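Local coordinates for calcium binding protein (Fasciola hepatica, PDB 5FWZ) that probably binds calcium as part of a longer protein, of which this chain is the dynein light chain-like domain, at residues Val63-Ser68 against Arg87-Ala92; Ser5-Met10 against Phe83-His88. One frame throughout, in Å; residues are numbered along the deposited sequence.

Contact 1: residues Val63-Ser68 against Arg87-Ala92. With HG (mercury (II) ion), chain B.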
ATOM      1  N   VAL A  63       3.809   2.861  -2.079  1.00 26.50           N
ATOM      2  CA  VAL A  63       3.439   3.133  -0.702  1.00 26.48           C
ATOM      3  C   VAL A  63       4.706   3.230   0.100  1.00 27.12           C
ATOM      4  O   VAL A  63       5.509   2.302   0.077  1.00 28.93           O
ATOM      5  CB  VAL A  63       2.564   1.996  -0.103  1.00 26.49           C
ATOM      6  CG1 VAL A  63       2.146   2.317   1.346  1.00 26.43           C
ATOM      7  CG2 VAL A  63       1.365   1.737  -0.989  1.00 25.22           C
ATOM      8  N   ILE A  64       4.878   4.333   0.818  1.00 26.81           N
ATOM      9  CA  ILE A  64       5.982   4.471   1.751  1.00 26.09           C
ATOM     10  C   ILE A  64       5.389   4.404   3.135  1.00 26.26           C
ATOM     11  O   ILE A  64       4.329   4.951   3.365  1.00 28.01           O
ATOM     12  CB  ILE A  64       6.765   5.778   1.561  1.00 25.02           C
ATOM     13  CG1 ILE A  64       7.320   5.842   0.131  1.00 24.40           C
ATOM     14  CG2 ILE A  64       7.878   5.900   2.599  1.00 24.15           C
ATOM     15  CD1 ILE A  64       7.767   7.214  -0.288  1.00 24.54           C
ATOM     16  N   LEU A  65       6.052   3.719   4.055  1.00 26.07           N
ATOM     17  CA  LEU A  65       5.483   3.547   5.370  1.00 28.16           C
ATOM     18  C   LEU A  65       6.544   3.334   6.430  1.00 28.92           C
ATOM     19  O   LEU A  65       7.674   3.014   6.126  1.00 28.39           O
ATOM     20  CB  LEU A  65       4.461   2.387   5.360  1.00 27.49           C
ATOM     21  CG  LEU A  65       4.969   0.947   5.262  1.00 27.24           C
ATOM     22  CD1 LEU A  65       5.023   0.291   6.629  1.00 28.07           C
ATOM     23  CD2 LEU A  65       4.089   0.096   4.375  1.00 26.28           C
ATOM     24  N   THR A  66       6.158   3.565   7.671  1.00 30.29           N
ATOM     25  CA  THR A  66       6.957   3.206   8.830  1.00 33.46           C
ATOM     26  C   THR A  66       6.127   2.194   9.601  1.00 34.71           C
ATOM     27  O   THR A  66       4.916   2.124   9.447  1.00 40.70           O
ATOM     28  CB  THR A  66       7.273   4.433   9.706  1.00 33.16           C
ATOM     29  OG1 THR A  66       6.087   4.888  10.368  1.00 35.76           O
ATOM     30  CG2 THR A  66       7.827   5.557   8.858  1.00 33.11           C
ATOM     31  N   GLY A  67       6.773   1.403  10.418  1.00 34.51           N
ATOM     32  CA  GLY A  67       6.085   0.352  11.139  1.00 34.40           C
ATOM     33  C   GLY A  67       5.994  -0.899  10.322  1.00 33.38           C
ATOM     34  O   GLY A  67       6.779  -1.108   9.409  1.00 35.26           O
ATOM     35  N   SER A  68       5.043  -1.740  10.690  1.00 34.27           N
ATOM     36  CA  SER A  68       4.801  -3.024  10.025  1.00 34.29           C
ATOM     37  C   SER A  68       3.721  -2.923   8.978  1.00 31.39           C
ATOM     38  O   SER A  68       3.007  -1.948   8.938  1.00 35.11           O
ATOM     39  CB  SER A  68       4.390  -4.034  11.071  1.00 34.21           C
ATOM     40  OG  SER A  68       5.387  -4.036  12.069  1.00 35.84           O
ATOM     41  N   ARG A  87      14.394   3.959   8.295  1.00 34.05           N
ATOM     42  CA  ARG A  87      13.048   3.848   8.900  1.00 39.50           C
ATOM     43  C   ARG A  87      11.909   3.599   7.928  1.00 37.98           C
ATOM     44  O   ARG A  87      10.816   3.277   8.361  1.00 39.28           O
ATOM     45  CB  ARG A  87      12.660   5.147   9.629  1.00 42.74           C
ATOM     46  CG  ARG A  87      13.405   5.417  10.914  1.00 46.92           C
ATOM     47  CD  ARG A  87      12.943   6.722  11.555  1.00 50.33           C
ATOM     48  NE  ARG A  87      13.072   7.891  10.655  1.00 50.36           N
ATOM     49  CZ  ARG A  87      12.068   8.630  10.171  1.00 48.19           C
ATOM     50  NH1 ARG A  87      10.793   8.369  10.467  1.00 47.05           N
ATOM     51  NH2 ARG A  87      12.342   9.666   9.378  1.00 50.78           N
ATOM     52  N   HIS A  88      12.141   3.811   6.640  1.00 35.98           N
ATOM     53  CA  HIS A  88      11.073   3.779   5.661  1.00 37.53           C
ATOM     54  C   HIS A  88      11.050   2.465   4.884  1.00 34.45           C
ATOM     55  O   HIS A  88      12.075   2.018   4.376  1.00 34.39           O
ATOM     56  CB  HIS A  88      11.208   4.968   4.717  1.00 40.50           C
ATOM     57  CG  HIS A  88      11.103   6.289   5.417  1.00 45.65           C
ATOM     58  ND1 HIS A  88      12.183   7.130   5.592  1.00 46.61           N
ATOM     59  CD2 HIS A  88      10.051   6.894   6.020  1.00 44.25           C
ATOM     60  CE1 HIS A  88      11.793   8.207   6.248  1.00 44.44           C
ATOM     61  NE2 HIS A  88      10.507   8.084   6.526  1.00 44.21           N
ATOM     62  N   ILE A  89       9.874   1.850   4.846  1.00 29.01           N
ATOM     63  CA  ILE A  89       9.587   0.744   3.979  1.00 27.77           C
ATOM     64  C   ILE A  89       8.944   1.314   2.718  1.00 27.10           C
ATOM     65  O   ILE A  89       8.113   2.212   2.771  1.00 27.15           O
ATOM     66  CB  ILE A  89       8.668  -0.312   4.658  1.00 27.09           C
ATOM     67  CG1 ILE A  89       9.427  -1.013   5.801  1.00 29.56           C
ATOM     68  CG2 ILE A  89       8.109  -1.309   3.630  1.00 25.83           C
ATOM     69  CD1 ILE A  89       8.580  -1.917   6.697  1.00 31.67           C
ATOM     70  N   CYS A  90       9.308   0.749   1.589  1.00 26.72           N
ATOM     71  CA  CYS A  90       8.830   1.197   0.299  0.50 28.06           C
ATOM     72  C   CYS A  90       8.214   0.031  -0.438  1.00 27.71           C
ATOM     73  O   CYS A  90       8.861  -0.994  -0.606  1.00 29.96           O
ATOM     74  CB  CYS A  90       9.994   1.741  -0.508  0.50 29.51           C
ATOM     75  SG  CYS A  90       9.466   2.479  -2.049  0.50 32.58           S
ATOM     76  N   LEU A  91       6.963   0.172  -0.855  1.00 27.12           N
ATOM     77  CA  LEU A  91       6.263  -0.860  -1.605  1.00 26.15           C
ATOM     78  C   LEU A  91       5.946  -0.286  -2.982  1.00 26.15           C
ATOM     79  O   LEU A  91       5.599   0.883  -3.136  1.00 22.57           O
ATOM     80  CB  LEU A  91       4.980  -1.268  -0.911  1.00 25.93           C
ATOM     81  CG  LEU A  91       5.042  -1.530   0.594  1.00 27.35           C
ATOM     82  CD1 LEU A  91       3.658  -1.903   1.093  1.00 26.72           C
ATOM     83  CD2 LEU A  91       6.026  -2.636   0.958  1.00 27.83           C
ATOM     84  N   ALA A  92       6.102  -1.112  -3.995  1.00 24.56           N
ATOM     85  CA  ALA A  92       5.759  -0.685  -5.307  1.00 24.83           C
ATOM     86  C   ALA A  92       5.421  -1.903  -6.146  1.00 25.29           C
ATOM     87  O   ALA A  92       6.123  -2.932  -6.100  1.00 25.52           O
ATOM     88  CB  ALA A  92       6.885   0.141  -5.920  1.00 23.69           C
TER
HETATM   89 HG    HG B1189       7.840   3.127  -3.843  1.00 48.35          HG
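Val-63 to Leu-65 run antiparallel to His-88 to Ala-92, the short strand axes 4.7 Å apart and at 163° to one another. Four backbone hydrogen bonds join them: Val-63 and Leu-91 exchange one pair, Leu-65 and Ile-89 the other, the shortest being Leu-91 N to Val-63 O at 2.7 Å. Between these lies the non-hydrogen-bonded pair of Ile-64 and Cys-90, where the CA of Ile-64 comes within 3.3 Å of Ile-89 O in a CA-H...O contact.

Val-63, Leu-65, Ile-89 and Leu-91 share one face of the sheet. Leu-65 has its CG tucked in above its own main chain, flanked by N and C (chi1 73°), which brings CG to 4.0 Å from Ile-89 CB while CD2 meets Leu-91 CD1 at 3.9 Å. The CD1 end of Ile-89 reaches on to the carbonyl oxygen of Gly-67, 3.4 Å away. In this dynein light chain fold, strand 60-65 is one of the two outermost strands within the chain, and a strand of the second subunit pairs with Val-63 to Leu-65, so the sheet runs on through the dimer.

On the other face Ile-64 turns to helices 17-33 and 41-56, and in this mercury derivative Cys-90 SG, in one of its two conformers, binds the mercury ion at 2.5 Å, with Cys-62 as the other ligand. Further along, Thr-66 CG2 lies 3.8 Å from CD2 of the His-88 ring, the two side chains pointing the same way. Their polar ends serve other partners: Thr-66 OG1 bonds to Ser-68 N of the second subunit, and His-88 NE2 to Asp-38.

Contact 2: residues Ser5-Met10 against Phe83-His88; sequences STDIEM and FRYGRH
Glu-9 and Arg-84 face each other across a hydrogen-bonded antiparallel pair and close it with a salt bridge. One carboxylate oxygen does the work: Glu-9 OE1 sits at the edge of the guanidinium, near its plane, 2.7 Å from Arg-84 NE with a fairly straight N-H...O angle of 160°, and accepts a weak, bent bond from Arg-84 NH2. The carboxylate itself is turned 57° from the guanidinium plane. Arg-84 leaves the backbone extended, with CG anti to N, and bends at chi3, which brings NE and NH2 round to Glu-9; NH1, meanwhile, donates to Gly-86 O at 2.7 Å. Held by two partners in its plane, the guanidinium is probably restricted in rotation, and it ties strand 8-10 to the type II' turn from Tyr-85 to His-88.

Ile-8, Met-10, Phe-83 and Tyr-85 lie on the other face. Ile-8 spreads its two branches towards the neighbouring strand, CG2 lying 3.9 Å from Phe-83 CD2 and CD1 at the same distance from Tyr-85 CB. Met-10 is bent at chi2 and chi3, which curls its CE back to 4.0 Å from Phe-83 CB. Beside Tyr-85 lies Asp-7, its carboxylate steeply inclined to the ring (75°), with OD2 3.7 Å from Tyr-85 CE1; the backbone oxygen of Asp-7 meets the ring edge near CD1. Asp-7 OD1 also accepts a 2.7 Å bond from Ser-5 OG within the type I turn that leads into the strand.

Helix 17-33 packs against this side: Lys-28 forms a salt bridge with Asp-7 and touches Tyr-85, Thr-24 meets Ile-8, and Phe-27 makes an edge-to-face contact with Phe-83, while strand 88-94 continues the sheet beyond Phe-83 and Arg-84.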
ATOM      1  N   SER A   5      23.002  -1.964  -2.614  1.00 32.35           N
ATOM      2  CA  SER A   5      23.665  -1.256  -1.525  1.00 31.49           C
ATOM      3  C   SER A   5      23.395  -1.882  -0.118  1.00 32.13           C
ATOM      4  O   SER A   5      22.331  -2.487   0.121  1.00 31.62           O
ATOM      5  CB  SER A   5      23.251   0.207  -1.583  1.00 32.31           C
ATOM      6  OG  SER A   5      23.649   0.879  -0.422  1.00 36.18           O
ATOM      7  N   THR A   6      24.366  -1.733   0.791  1.00 30.11           N
ATOM      8  CA  THR A   6      24.340  -2.386   2.114  1.00 30.24           C
ATOM      9  C   THR A   6      23.299  -1.787   3.033  1.00 31.12           C
ATOM     10  O   THR A   6      22.868  -2.441   3.985  1.00 29.19           O
ATOM     11  CB  THR A   6      25.720  -2.369   2.880  1.00 32.25           C
ATOM     12  OG1 THR A   6      26.161  -1.023   3.210  1.00 32.16           O
ATOM     13  CG2 THR A   6      26.788  -3.078   2.078  1.00 33.18           C
ATOM     14  N   ASP A   7      22.915  -0.537   2.776  1.00 31.56           N
ATOM     15  CA  ASP A   7      21.869   0.101   3.584  1.00 32.84           C
ATOM     16  C   ASP A   7      20.436  -0.123   3.086  1.00 30.63           C
ATOM     17  O   ASP A   7      19.526   0.486   3.612  1.00 32.04           O
ATOM     18  CB  ASP A   7      22.162   1.602   3.792  1.00 36.23           C
ATOM     19  CG  ASP A   7      22.330   2.374   2.504  1.00 39.41           C
ATOM     20  OD1 ASP A   7      21.987   1.867   1.418  1.00 44.40           O
ATOM     21  OD2 ASP A   7      22.832   3.507   2.583  1.00 45.17           O
ATOM     22  N   ILE A   8      20.238  -0.991   2.093  1.00 29.19           N
ATOM     23  CA  ILE A   8      18.901  -1.461   1.707  1.00 27.71           C
ATOM     24  C   ILE A   8      18.710  -2.885   2.199  1.00 27.44           C
ATOM     25  O   ILE A   8      19.591  -3.729   2.041  1.00 26.97           O
ATOM     26  CB  ILE A   8      18.708  -1.464   0.172  1.00 28.03           C
ATOM     27  CG1 ILE A   8      18.890  -0.039  -0.398  1.00 28.10           C
ATOM     28  CG2 ILE A   8      17.345  -2.073  -0.215  1.00 27.66           C
ATOM     29  CD1 ILE A   8      17.721   0.904  -0.173  1.00 28.03           C
ATOM     30  N   GLU A   9      17.558  -3.146   2.787  1.00 27.76           N
ATOM     31  CA  GLU A   9      17.133  -4.493   3.094  1.00 28.81           C
ATOM     32  C   GLU A   9      16.066  -4.826   2.055  1.00 25.88           C
ATOM     33  O   GLU A   9      14.984  -4.268   2.090  1.00 24.07           O
ATOM     34  CB  GLU A   9      16.556  -4.571   4.517  1.00 31.85           C
ATOM     35  CG  GLU A   9      16.024  -5.968   4.930  1.00 37.48           C
ATOM     36  CD  GLU A   9      15.050  -5.965   6.130  1.00 42.15           C
ATOM     37  OE1 GLU A   9      14.952  -4.962   6.868  1.00 48.17           O
ATOM     38  OE2 GLU A   9      14.356  -6.980   6.351  1.00 47.13           O
ATOM     39  N   MET A  10      16.374  -5.713   1.126  1.00 24.90           N
ATOM     40  CA  MET A  10      15.350  -6.275   0.252  1.00 27.67           C
ATOM     41  C   MET A  10      14.455  -7.230   1.058  1.00 28.33           C
ATOM     42  O   MET A  10      14.935  -8.125   1.732  1.00 30.75           O
ATOM     43  CB  MET A  10      15.969  -7.001  -0.938  1.00 27.87           C
ATOM     44  CG  MET A  10      14.997  -7.251  -2.092  1.00 28.38           C
ATOM     45  SD  MET A  10      14.213  -5.771  -2.776  1.00 30.40           S
ATOM     46  CE  MET A  10      15.586  -4.654  -3.079  1.00 28.52           C
ATOM     47  N   PHE A  83      11.119  -3.063  -0.032  1.00 21.35           N
ATOM     48  CA  PHE A  83      12.383  -2.929   0.654  1.00 21.14           C
ATOM     49  C   PHE A  83      12.393  -1.866   1.722  1.00 21.83           C
ATOM     50  O   PHE A  83      11.488  -1.052   1.831  1.00 21.80           O
ATOM     51  CB  PHE A  83      13.486  -2.635  -0.362  1.00 22.18           C
ATOM     52  CG  PHE A  83      13.330  -1.315  -1.064  1.00 22.39           C
ATOM     53  CD1 PHE A  83      12.503  -1.202  -2.186  1.00 21.95           C
ATOM     54  CD2 PHE A  83      13.963  -0.175  -0.576  1.00 21.79           C
ATOM     55  CE1 PHE A  83      12.370   0.007  -2.841  1.00 21.99           C
ATOM     56  CE2 PHE A  83      13.811   1.052  -1.213  1.00 22.65           C
ATOM     57  CZ  PHE A  83      12.997   1.146  -2.343  1.00 22.81           C
ATOM     58  N   ARG A  84      13.439  -1.875   2.522  1.00 23.75           N
ATOM     59  CA  ARG A  84      13.573  -0.950   3.630  1.00 25.49           C
ATOM     60  C   ARG A  84      14.844  -0.164   3.440  1.00 25.47           C
ATOM     61  O   ARG A  84      15.880  -0.737   3.124  1.00 25.74           O
ATOM     62  CB  ARG A  84      13.605  -1.702   4.956  1.00 27.75           C
ATOM     63  CG  ARG A  84      13.476  -0.775   6.159  1.00 32.14           C
ATOM     64  CD  ARG A  84      13.512  -1.547   7.476  1.00 36.07           C
ATOM     65  NE  ARG A  84      14.737  -2.335   7.567  1.00 38.42           N
ATOM     66  CZ  ARG A  84      15.979  -1.845   7.784  1.00 44.93           C
ATOM     67  NH1 ARG A  84      16.218  -0.523   7.983  1.00 43.48           N
ATOM     68  NH2 ARG A  84      17.018  -2.699   7.794  1.00 45.26           N
ATOM     69  N   TYR A  85      14.746   1.147   3.600  1.00 26.75           N
ATOM     70  CA  TYR A  85      15.892   2.061   3.677  1.00 27.86           C
ATOM     71  C   TYR A  85      15.745   2.842   4.987  1.00 29.17           C
ATOM     72  O   TYR A  85      14.879   3.697   5.067  1.00 31.68           O
ATOM     73  CB  TYR A  85      15.876   3.028   2.494  1.00 27.46           C
ATOM     74  CG  TYR A  85      16.949   4.098   2.550  1.00 29.59           C
ATOM     75  CD1 TYR A  85      18.297   3.753   2.742  1.00 33.41           C
ATOM     76  CD2 TYR A  85      16.642   5.457   2.383  1.00 30.45           C
ATOM     77  CE1 TYR A  85      19.295   4.728   2.790  1.00 31.38           C
ATOM     78  CE2 TYR A  85      17.634   6.434   2.423  1.00 29.32           C
ATOM     79  CZ  TYR A  85      18.945   6.054   2.632  1.00 30.45           C
ATOM     80  OH  TYR A  85      19.928   6.976   2.678  1.00 32.99           O
ATOM     81  N   GLY A  86      16.558   2.544   6.004  1.00 29.16           N
ATOM     82  CA  GLY A  86      16.469   3.209   7.292  1.00 28.39           C
ATOM     83  C   GLY A  86      15.115   2.907   7.899  1.00 31.17           C
ATOM     84  O   GLY A  86      14.729   1.747   7.970  1.00 30.43           O
ATOM     85  N   ARG A  87      14.394   3.959   8.295  1.00 34.05           N
ATOM     86  CA  ARG A  87      13.048   3.848   8.900  1.00 39.50           C
ATOM     87  C   ARG A  87      11.909   3.599   7.928  1.00 37.98           C
ATOM     88  O   ARG A  87      10.816   3.277   8.361  1.00 39.28           O
ATOM     89  CB  ARG A  87      12.660   5.147   9.629  1.00 42.74           C
ATOM     90  CG  ARG A  87      13.405   5.417  10.914  1.00 46.92           C
ATOM     91  CD  ARG A  87      12.943   6.722  11.555  1.00 50.33           C
ATOM     92  NE  ARG A  87      13.072   7.891  10.655  1.00 50.36           N
ATOM     93  CZ  ARG A  87      12.068   8.630  10.171  1.00 48.19           C
ATOM     94  NH1 ARG A  87      10.793   8.369  10.467  1.00 47.05           N
ATOM     95  NH2 ARG A  87      12.342   9.666   9.378  1.00 50.78           N
ATOM     96  N   HIS A  88      12.141   3.811   6.640  1.00 35.98           N
ATOM     97  CA  HIS A  88      11.073   3.779   5.661  1.00 37.53           C
ATOM     98  C   HIS A  88      11.050   2.465   4.884  1.00 34.45           C
ATOM     99  O   HIS A  88      12.075   2.018   4.376  1.00 34.39           O
ATOM    100  CB  HIS A  88      11.208   4.968   4.717  1.00 40.50           C
ATOM    101  CG  HIS A  88      11.103   6.289   5.417  1.00 45.65           C
ATOM    102  ND1 HIS A  88      12.183   7.130   5.592  1.00 46.61           N
ATOM    103  CD2 HIS A  88      10.051   6.894   6.020  1.00 44.25           C
ATOM    104  CE1 HIS A  88      11.793   8.207   6.248  1.00 44.44           C
ATOM    105  NE2 HIS A  88      10.507   8.084   6.526  1.00 44.21           N
TER

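Contacts 1 and 2, with centres about 10 Å apart, are the two outer strand pairings of one antiparallel sheet of order 8-13, 80-85, 88-94, 60-65. The hairpin of strands 80-85 and 88-94 forms its middle, and Arg-87 and His-88 belong to both contacts. A probable hydrogen bond from Cys-90 N to Phe-83 O (2.8 Å) joins them directly. Along the chain, 5-10 comes first, then 63-68, and the two helices lie between them; the hairpin follows and is inserted between the two earlier strands. Contact 2 thus joins strand 8-13 to the central hairpin, and contact 1 joins the hairpin to strand 60-65, which pairs in turn with a strand of the second subunit.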